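Local atomic coordinates of exoribonuclease II, mitochondrial (Candida glabrata, PDB entry 6F3H), a protein that degrades RNA from its 3' end as a metal-binding exoribonuclease and, together with a helicase, makes up the mitochondrial RNA degradosome. Residues V420-I426 with F493-N499; F622-I628 with Q711-F715. The protein carries 1 engineered substitution. All blocks are in the same frame, centred on the assembly; numbering follows the deposited sequence.

Contact 1 of 2, residues V420-I426 with F493-N499; sequences VRSRIHI and FSFELVN
R421 and R423 share the carboxylate of E496 across two neighbouring antiparallel strands of the RNB domain, in one salt-bridge network. R421 NH1 makes a salt bridge of 3.0 Å to E496 OE1, nearly in its own guanidinium plane, with that plane and the carboxylate 87° apart. R423 comes alongside and forms the second salt bridge, offering two nitrogens to the other oxygen: NE lies 2.8 Å from E496 OE2, on the anti side, while NH2 reaches the same atom from above the carboxylate plane. With R423 CG anti to the backbone N (chi1 173°), the bend at chi3 brings NE to E496 OE2. Its NH1 makes a further salt bridge with E415 of strand 410-416, extending the network to a third strand.

On the same face, H425 ND1 and S494 OG are hydrogen-bonded at 2.6 Å, and V498 CG1 lies over one face of the R421 guanidinium.

The reverse face is largely apolar, S422 apart. I424 CG1 meets L497 CD1 at 3.4 Å, the two side chains crossing at about a right angle, and I424 CB sits over the F495 ring. Helix 603-625 packs against I426, F493 and F495.

Backbone bonds join S422 with L497, I424 with F495 and I426 with F493, each pair in both directions. The chemistry thus gives this sheet two unlike faces: one bound mainly by charged and polar groups, the other, mostly hydrocarbon, packed against helix 603-625.

Contact 2 of 2, residues F622-I628 with Q711-F715; sequences FFQENKI and QLHRF
A Schellman motif ends helix 603-625, and the contact forms where this helix terminus meets helix 703-716. K627, with positive phi, is the C' residue: I628 N bonds to F623 O and K627 N to Q624 O, and the chain then leads I628 back against the second helix.

F715 is the residue of helix 703-716 that meets most of the helix end, touching F622, N626 and I628. I628 CD1 lies over the centre of its ring in a CH-pi contact, 4.2 Å from the F715 centroid and 12° off the ring normal. F622 approaches the same ring obliquely, with the planes at 88° and F622 CZ 3.9 Å from F715 CE2. Both phenylalanines hold CG anti to the backbone N (chi1 -172° for F622), which carries the two rings into the space between the helices.

A turn nearer the start of helix 703-716, L712 CD2 fits between two rings, at the edge of F622 and 3.8 Å from F623 CE1. Q711 contributes its aliphatic CB, which meets F623 CE2 and I628 CG2, each at 4.0 Å.

No hydrogen bond crosses the interface; the polar grip lies within the helix end. N626 ND2 donates to F622 O at 3.2 Å, and N626 N bonds to that carbonyl from the opposite face of its plane. The ND2 bond steadies the N626 amide beside the F715 ring, while F622 O accepts from both nitrogens. Beyond the pair, F622 also touches Y509 and V514 of strand 505-519.

The motif is the Schellman C-cap, a common helix ending; here it lets the chain leave helix 603-625 with I628, the C'' residue, packed on helix 703-716 of the RNB domain.

In the fold
Contact 1 closes before contact 2 opens along the chain, and all four segments fall in the RNB domain; the centres of the two contacts lie about 22 Å apart. Helix 603-625 connects them: its earlier residues T615, L614 and C619 lie against the apolar face of the sheet at contact 1, and its C-terminal end enters contact 2. A direct junction also exists, F493 CZ packing 4.2 Å from L712 CD1. Through this helix and this touch, packing continues from the sheet to helix 703-716. Contact 1 is the nearer to the bound magnesium ion, with the I426 side chain about 10 Å from the metal and about 6 Å from that of D410, a magnesium ligand. Contact 2 lies away from this site.

Contact 1 of 2, residues V420-I426 with F493-N499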
ATOM      1  N   VAL A 420     -14.643 -24.101  32.167  1.00104.29           N
ATOM      2  CA  VAL A 420     -14.476 -22.662  32.300  1.00 91.26           C
ATOM      3  C   VAL A 420     -13.278 -22.133  31.498  1.00 89.97           C
ATOM      4  O   VAL A 420     -13.286 -20.979  31.050  1.00 88.52           O
ATOM      5  CB  VAL A 420     -14.342 -22.337  33.792  1.00 78.65           C
ATOM      6  CG1 VAL A 420     -13.251 -23.203  34.383  1.00 72.25           C
ATOM      7  CG2 VAL A 420     -14.043 -20.847  34.003  1.00 78.82           C
ATOM      8  N   ARG A 421     -12.229 -22.940  31.332  1.00 86.62           N
ATOM      9  CA  ARG A 421     -10.938 -22.470  30.852  1.00 79.07           C
ATOM     10  C   ARG A 421     -10.400 -23.283  29.675  1.00 84.37           C
ATOM     11  O   ARG A 421     -10.441 -24.521  29.687  1.00 87.96           O
ATOM     12  CB  ARG A 421      -9.962 -22.510  31.999  1.00 69.74           C
ATOM     13  CG  ARG A 421      -8.586 -22.221  31.622  1.00 70.34           C
ATOM     14  CD  ARG A 421      -7.771 -22.138  32.869  1.00 77.63           C
ATOM     15  NE  ARG A 421      -8.260 -21.080  33.764  1.00 84.56           N
ATOM     16  CZ  ARG A 421      -7.636 -19.926  34.021  1.00 86.04           C
ATOM     17  NH1 ARG A 421      -6.490 -19.616  33.420  1.00 89.34           N
ATOM     18  NH2 ARG A 421      -8.178 -19.059  34.873  1.00 81.50           N
ATOM     19  N   SER A 422      -9.861 -22.575  28.669  1.00 78.50           N
ATOM     20  CA  SER A 422      -9.226 -23.189  27.510  1.00 65.93           C
ATOM     21  C   SER A 422      -7.845 -22.579  27.322  1.00 57.66           C
ATOM     22  O   SER A 422      -7.629 -21.397  27.601  1.00 57.01           O
ATOM     23  CB  SER A 422     -10.036 -22.974  26.226  1.00 67.57           C
ATOM     24  OG  SER A 422     -11.435 -22.993  26.455  1.00 69.99           O
ATOM     25  N   ARG A 423      -6.909 -23.379  26.832  1.00 51.70           N
ATOM     26  CA  ARG A 423      -5.589 -22.865  26.516  1.00 54.79           C
ATOM     27  C   ARG A 423      -5.399 -22.864  25.012  1.00 61.83           C
ATOM     28  O   ARG A 423      -5.754 -23.830  24.324  1.00 63.10           O
ATOM     29  CB  ARG A 423      -4.463 -23.673  27.147  1.00 57.99           C
ATOM     30  CG  ARG A 423      -3.102 -23.190  26.653  1.00 58.62           C
ATOM     31  CD  ARG A 423      -1.933 -23.915  27.268  1.00 65.32           C
ATOM     32  NE  ARG A 423      -2.091 -24.107  28.703  1.00 74.41           N
ATOM     33  CZ  ARG A 423      -1.976 -25.283  29.310  1.00 77.20           C
ATOM     34  NH1 ARG A 423      -1.695 -26.365  28.600  1.00 80.96           N
ATOM     35  NH2 ARG A 423      -2.137 -25.378  30.621  1.00 73.78           N
ATOM     36  N   ILE A 424      -4.840 -21.767  24.513  1.00 62.76           N
ATOM     37  CA  ILE A 424      -4.724 -21.522  23.090  1.00 54.57           C
ATOM     38  C   ILE A 424      -3.277 -21.368  22.682  1.00 54.83           C
ATOM     39  O   ILE A 424      -2.487 -20.715  23.370  1.00 54.51           O
ATOM     40  CB  ILE A 424      -5.519 -20.282  22.700  1.00 48.27           C
ATOM     41  CG1 ILE A 424      -6.858 -20.366  23.412  1.00 48.76           C
ATOM     42  CG2 ILE A 424      -5.614 -20.231  21.223  1.00 51.65           C
ATOM     43  CD1 ILE A 424      -7.735 -21.494  22.902  1.00 51.51           C
ATOM     44  N   HIS A 425      -2.954 -21.947  21.534  1.00 55.67           N
ATOM     45  CA  HIS A 425      -1.622 -21.890  20.970  1.00 54.77           C
ATOM     46  C   HIS A 425      -1.715 -21.425  19.541  1.00 51.03           C
ATOM     47  O   HIS A 425      -2.421 -22.032  18.731  1.00 53.09           O
ATOM     48  CB  HIS A 425      -0.952 -23.241  21.026  1.00 60.08           C
ATOM     49  CG  HIS A 425      -0.792 -23.760  22.414  1.00 67.87           C
ATOM     50  ND1 HIS A 425       0.299 -23.455  23.200  1.00 68.41           N
ATOM     51  CD2 HIS A 425      -1.585 -24.563  23.158  1.00 67.49           C
ATOM     52  CE1 HIS A 425       0.175 -24.060  24.365  1.00 69.63           C
ATOM     53  NE2 HIS A 425      -0.958 -24.740  24.365  1.00 70.17           N
ATOM     54  N   ILE A 426      -0.983 -20.367  19.238  1.00 46.52           N
ATOM     55  CA  ILE A 426      -0.926 -19.803  17.907  1.00 42.84           C
ATOM     56  C   ILE A 426       0.471 -20.025  17.411  1.00 48.39           C
ATOM     57  O   ILE A 426       1.425 -19.438  17.932  1.00 55.86           O
ATOM     58  CB  ILE A 426      -1.272 -18.323  17.912  1.00 41.65           C
ATOM     59  CG1 ILE A 426      -2.438 -18.128  18.852  1.00 47.57           C
ATOM     60  CG2 ILE A 426      -1.616 -17.870  16.517  1.00 48.41           C
ATOM     61  CD1 ILE A 426      -3.684 -18.820  18.347  1.00 48.21           C
ATOM     62  N   PHE A 493       2.667 -18.728  20.465  1.00 51.28           N
ATOM     63  CA  PHE A 493       2.170 -17.808  21.467  1.00 48.62           C
ATOM     64  C   PHE A 493       1.030 -18.502  22.168  1.00 48.23           C
ATOM     65  O   PHE A 493       0.046 -18.867  21.529  1.00 53.43           O
ATOM     66  CB  PHE A 493       1.681 -16.524  20.823  1.00 54.08           C
ATOM     67  CG  PHE A 493       2.707 -15.877  19.960  1.00 59.99           C
ATOM     68  CD1 PHE A 493       2.942 -16.351  18.668  1.00 64.78           C
ATOM     69  CD2 PHE A 493       3.446 -14.798  20.424  1.00 51.68           C
ATOM     70  CE1 PHE A 493       3.905 -15.763  17.858  1.00 59.44           C
ATOM     71  CE2 PHE A 493       4.403 -14.212  19.619  1.00 47.40           C
ATOM     72  CZ  PHE A 493       4.633 -14.692  18.335  1.00 48.51           C
ATOM     73  N   SER A 494       1.160 -18.683  23.462  1.00 48.18           N
ATOM     74  CA  SER A 494       0.235 -19.511  24.204  1.00 45.41           C
ATOM     75  C   SER A 494      -0.357 -18.690  25.328  1.00 46.18           C
ATOM     76  O   SER A 494       0.316 -17.821  25.891  1.00 49.85           O
ATOM     77  CB  SER A 494       0.937 -20.741  24.747  1.00 46.12           C
ATOM     78  OG  SER A 494       1.756 -21.321  23.746  1.00 47.57           O
ATOM     79  N   PHE A 495      -1.630 -18.933  25.610  1.00 46.22           N
ATOM     80  CA  PHE A 495      -2.316 -18.228  26.682  1.00 50.09           C
ATOM     81  C   PHE A 495      -3.673 -18.875  26.906  1.00 59.03           C
ATOM     82  O   PHE A 495      -4.146 -19.675  26.094  1.00 60.24           O
ATOM     83  CB  PHE A 495      -2.496 -16.769  26.354  1.00 46.90           C
ATOM     84  CG  PHE A 495      -3.095 -16.572  25.036  1.00 57.99           C
ATOM     85  CD1 PHE A 495      -2.298 -16.500  23.904  1.00 65.22           C
ATOM     86  CD2 PHE A 495      -4.470 -16.546  24.897  1.00 62.69           C
ATOM     87  CE1 PHE A 495      -2.862 -16.341  22.643  1.00 64.95           C
ATOM     88  CE2 PHE A 495      -5.045 -16.397  23.658  1.00 65.96           C
ATOM     89  CZ  PHE A 495      -4.237 -16.287  22.519  1.00 64.99           C
ATOM     90  N   GLU A 496      -4.309 -18.492  28.006  1.00 63.89           N
ATOM     91  CA  GLU A 496      -5.553 -19.108  28.413  1.00 70.76           C
ATOM     92  C   GLU A 496      -6.667 -18.095  28.542  1.00 70.35           C
ATOM     93  O   GLU A 496      -6.467 -16.963  28.997  1.00 67.15           O
ATOM     94  CB  GLU A 496      -5.400 -19.843  29.707  1.00 78.90           C
ATOM     95  CG  GLU A 496      -4.641 -21.115  29.514  1.00 92.48           C
ATOM     96  CD  GLU A 496      -3.987 -21.579  30.787  1.00102.10           C
ATOM     97  OE1 GLU A 496      -4.477 -21.183  31.861  1.00104.51           O
ATOM     98  OE2 GLU A 496      -3.000 -22.343  30.717  1.00105.31           O
ATOM     99  N   LEU A 497      -7.835 -18.547  28.136  1.00 71.17           N
ATOM    100  CA  LEU A 497      -9.064 -17.794  28.195  1.00 67.61           C
ATOM    101  C   LEU A 497     -10.040 -18.505  29.095  1.00 67.54           C
ATOM    102  O   LEU A 497     -10.145 -19.734  29.071  1.00 67.11           O
ATOM    103  CB  LEU A 497      -9.679 -17.640  26.833  1.00 66.85           C
ATOM    104  CG  LEU A 497      -8.754 -16.890  25.915  1.00 65.16           C
ATOM    105  CD1 LEU A 497      -8.602 -17.668  24.668  1.00 63.38           C
ATOM    106  CD2 LEU A 497      -9.449 -15.602  25.649  1.00 63.91           C
ATOM    107  N   VAL A 498     -10.758 -17.710  29.865  1.00 67.84           N
ATOM    108  CA  VAL A 498     -11.733 -18.197  30.819  1.00 72.80           C
ATOM    109  C   VAL A 498     -13.104 -17.684  30.407  1.00 78.35           C
ATOM    110  O   VAL A 498     -13.254 -16.503  30.075  1.00 80.06           O
ATOM    111  CB  VAL A 498     -11.345 -17.749  32.232  1.00 74.59           C
ATOM    112  CG1 VAL A 498      -9.910 -18.093  32.446  1.00 73.59           C
ATOM    113  CG2 VAL A 498     -11.480 -16.253  32.366  1.00 75.54           C
ATOM    114  N   ASN A 499     -14.085 -18.578  30.357  1.00 84.90           N
ATOM    115  CA  ASN A 499     -15.456 -18.125  30.176  1.00 90.09           C
ATOM    116  C   ASN A 499     -15.899 -17.433  31.453  1.00 98.13           C
ATOM    117  O   ASN A 499     -15.615 -17.904  32.555  1.00 94.89           O
ATOM    118  CB  ASN A 499     -16.386 -19.287  29.833  1.00 87.92           C
ATOM    119  CG  ASN A 499     -15.922 -20.060  28.623  1.00 91.36           C
ATOM    120  OD1 ASN A 499     -14.737 -20.055  28.288  1.00 91.43           O
ATOM    121  ND2 ASN A 499     -16.852 -20.746  27.963  1.00 94.54           N
TER

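Contact 2 of 2, residues F622-I628 with Q711-F715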
ATOM      1  N   PHE A 622       3.470  -7.081  24.929  1.00 44.63           N
ATOM      2  CA  PHE A 622       4.716  -7.754  25.250  1.00 49.91           C
ATOM      3  C   PHE A 622       5.917  -6.891  24.891  1.00 54.70           C
ATOM      4  O   PHE A 622       6.821  -6.694  25.711  1.00 59.34           O
ATOM      5  CB  PHE A 622       4.720  -9.077  24.503  1.00 52.79           C
ATOM      6  CG  PHE A 622       5.831  -9.999  24.859  1.00 56.00           C
ATOM      7  CD1 PHE A 622       5.775 -10.761  26.011  1.00 61.61           C
ATOM      8  CD2 PHE A 622       6.878 -10.200  23.978  1.00 55.37           C
ATOM      9  CE1 PHE A 622       6.781 -11.666  26.305  1.00 61.59           C
ATOM     10  CE2 PHE A 622       7.888 -11.092  24.266  1.00 58.32           C
ATOM     11  CZ  PHE A 622       7.840 -11.830  25.426  1.00 60.27           C
ATOM     12  N   PHE A 623       5.918  -6.322  23.685  1.00 54.10           N
ATOM     13  CA  PHE A 623       7.056  -5.520  23.249  1.00 49.10           C
ATOM     14  C   PHE A 623       7.216  -4.287  24.121  1.00 48.24           C
ATOM     15  O   PHE A 623       8.340  -3.852  24.406  1.00 51.69           O
ATOM     16  CB  PHE A 623       6.883  -5.125  21.785  1.00 43.37           C
ATOM     17  CG  PHE A 623       7.540  -6.062  20.832  1.00 41.03           C
ATOM     18  CD1 PHE A 623       7.138  -7.371  20.753  1.00 40.44           C
ATOM     19  CD2 PHE A 623       8.546  -5.633  20.004  1.00 47.83           C
ATOM     20  CE1 PHE A 623       7.740  -8.241  19.878  1.00 43.79           C
ATOM     21  CE2 PHE A 623       9.150  -6.506  19.115  1.00 51.96           C
ATOM     22  CZ  PHE A 623       8.743  -7.813  19.054  1.00 46.18           C
ATOM     23  N   GLN A 624       6.103  -3.703  24.540  1.00 44.52           N
ATOM     24  CA  GLN A 624       6.166  -2.499  25.346  1.00 53.55           C
ATOM     25  C   GLN A 624       6.675  -2.803  26.752  1.00 62.82           C
ATOM     26  O   GLN A 624       7.575  -2.120  27.260  1.00 64.99           O
ATOM     27  CB  GLN A 624       4.786  -1.871  25.399  1.00 52.72           C
ATOM     28  CG  GLN A 624       4.338  -1.275  24.095  1.00 50.35           C
ATOM     29  CD  GLN A 624       2.897  -0.812  24.164  1.00 54.06           C
ATOM     30  OE1 GLN A 624       2.627   0.369  24.395  1.00 58.14           O
ATOM     31  NE2 GLN A 624       1.958  -1.740  23.985  1.00 52.76           N
ATOM     32  N   GLU A 625       6.098  -3.830  27.397  1.00 65.79           N
ATOM     33  CA  GLU A 625       6.476  -4.162  28.767  1.00 61.27           C
ATOM     34  C   GLU A 625       7.943  -4.520  28.837  1.00 61.86           C
ATOM     35  O   GLU A 625       8.651  -4.082  29.748  1.00 75.13           O
ATOM     36  CB  GLU A 625       5.627  -5.314  29.307  1.00 57.02           C
ATOM     37  N   ASN A 626       8.433  -5.256  27.851  1.00 53.01           N
ATOM     38  CA  ASN A 626       9.837  -5.625  27.789  1.00 59.15           C
ATOM     39  C   ASN A 626      10.714  -4.603  27.085  1.00 66.28           C
ATOM     40  O   ASN A 626      11.893  -4.900  26.842  1.00 63.62           O
ATOM     41  CB  ASN A 626       9.979  -6.971  27.109  1.00 67.46           C
ATOM     42  CG  ASN A 626       9.577  -8.085  28.007  1.00 78.57           C
ATOM     43  OD1 ASN A 626      10.384  -8.587  28.787  1.00 81.43           O
ATOM     44  ND2 ASN A 626       8.294  -8.409  27.996  1.00 85.18           N
ATOM     45  N   LYS A 627      10.170  -3.428  26.742  1.00 68.93           N
ATOM     46  CA  LYS A 627      10.940  -2.346  26.127  1.00 64.64           C
ATOM     47  C   LYS A 627      11.671  -2.854  24.885  1.00 65.81           C
ATOM     48  O   LYS A 627      12.896  -2.756  24.768  1.00 62.95           O
ATOM     49  CB  LYS A 627      11.912  -1.719  27.138  1.00 58.90           C
ATOM     50  N   ILE A 628      10.909  -3.440  23.972  1.00 69.71           N
ATOM     51  CA  ILE A 628      11.429  -3.974  22.713  1.00 74.45           C
ATOM     52  C   ILE A 628      11.030  -3.044  21.573  1.00 76.31           C
ATOM     53  O   ILE A 628       9.871  -2.602  21.510  1.00 74.98           O
ATOM     54  CB  ILE A 628      10.952  -5.413  22.424  1.00 74.65           C
ATOM     55  CG1 ILE A 628      11.073  -6.285  23.664  1.00 81.26           C
ATOM     56  CG2 ILE A 628      11.795  -6.058  21.303  1.00 65.75           C
ATOM     57  CD1 ILE A 628      10.664  -7.726  23.425  1.00 81.21           C
ATOM     58  N   GLN A 711      13.478  -9.683  16.383  1.00 44.84           N
ATOM     59  CA  GLN A 711      13.614  -9.152  17.723  1.00 46.42           C
ATOM     60  C   GLN A 711      13.270 -10.213  18.745  1.00 52.65           C
ATOM     61  O   GLN A 711      13.893 -10.276  19.812  1.00 58.07           O
ATOM     62  CB  GLN A 711      12.713  -7.930  17.892  1.00 49.23           C
ATOM     63  CG  GLN A 711      13.113  -6.747  17.021  1.00 46.34           C
ATOM     64  CD  GLN A 711      14.442  -6.131  17.434  1.00 48.11           C
ATOM     65  OE1 GLN A 711      14.466  -5.109  18.110  1.00 48.22           O
ATOM     66  NE2 GLN A 711      15.554  -6.773  17.057  1.00 38.01           N
ATOM     67  N   LEU A 712      12.318 -11.081  18.416  1.00 52.62           N
ATOM     68  CA  LEU A 712      11.946 -12.128  19.347  1.00 51.68           C
ATOM     69  C   LEU A 712      13.053 -13.155  19.480  1.00 54.10           C
ATOM     70  O   LEU A 712      13.488 -13.460  20.594  1.00 58.71           O
ATOM     71  CB  LEU A 712      10.639 -12.771  18.905  1.00 45.39           C
ATOM     72  CG  LEU A 712       9.470 -11.853  19.241  1.00 43.27           C
ATOM     73  CD1 LEU A 712       8.144 -12.450  18.855  1.00 39.10           C
ATOM     74  CD2 LEU A 712       9.496 -11.548  20.705  1.00 38.81           C
ATOM     75  N   HIS A 713      13.580 -13.641  18.358  1.00 48.22           N
ATOM     76  CA  HIS A 713      14.687 -14.579  18.434  1.00 49.56           C
ATOM     77  C   HIS A 713      15.782 -14.059  19.340  1.00 56.91           C
ATOM     78  O   HIS A 713      16.279 -14.775  20.212  1.00 61.15           O
ATOM     79  CB  HIS A 713      15.260 -14.819  17.057  1.00 57.26           C
ATOM     80  CG  HIS A 713      14.522 -15.852  16.297  1.00 66.20           C
ATOM     81  ND1 HIS A 713      15.123 -17.006  15.845  1.00 68.79           N
ATOM     82  CD2 HIS A 713      13.230 -15.916  15.908  1.00 68.42           C
ATOM     83  CE1 HIS A 713      14.232 -17.738  15.205  1.00 67.89           C
ATOM     84  NE2 HIS A 713      13.075 -17.101  15.230  1.00 69.16           N
ATOM     85  N   ARG A 714      16.151 -12.797  19.172  1.00 60.19           N
ATOM     86  CA  ARG A 714      17.213 -12.255  20.000  1.00 63.75           C
ATOM     87  C   ARG A 714      16.811 -12.269  21.456  1.00 61.82           C
ATOM     88  O   ARG A 714      17.553 -12.744  22.318  1.00 66.04           O
ATOM     89  CB  ARG A 714      17.540 -10.833  19.558  1.00 70.09           C
ATOM     90  CG  ARG A 714      18.171 -10.786  18.208  1.00 75.06           C
ATOM     91  CD  ARG A 714      19.370 -11.702  18.225  1.00 80.72           C
ATOM     92  NE  ARG A 714      20.258 -11.428  17.116  1.00 85.46           N
ATOM     93  CZ  ARG A 714      21.106 -10.408  17.100  1.00 86.84           C
ATOM     94  NH1 ARG A 714      21.894 -10.212  16.056  1.00 88.57           N
ATOM     95  NH2 ARG A 714      21.156  -9.576  18.131  1.00 85.78           N
ATOM     96  N   PHE A 715      15.601 -11.821  21.731  1.00 60.26           N
ATOM     97  CA  PHE A 715      15.162 -11.642  23.103  1.00 59.61           C
ATOM     98  C   PHE A 715      15.009 -12.967  23.819  1.00 59.87           C
ATOM     99  O   PHE A 715      15.468 -13.141  24.954  1.00 65.32           O
ATOM    100  CB  PHE A 715      13.843 -10.913  23.097  1.00 61.83           C
ATOM    101  CG  PHE A 715      13.265 -10.745  24.432  1.00 67.10           C
ATOM    102  CD1 PHE A 715      13.810  -9.843  25.325  1.00 73.06           C
ATOM    103  CD2 PHE A 715      12.169 -11.484  24.804  1.00 68.54           C
ATOM    104  CE1 PHE A 715      13.260  -9.673  26.571  1.00 77.12           C
ATOM    105  CE2 PHE A 715      11.614 -11.319  26.039  1.00 73.80           C
ATOM    106  CZ  PHE A 715      12.154 -10.413  26.929  1.00 77.14           C
TER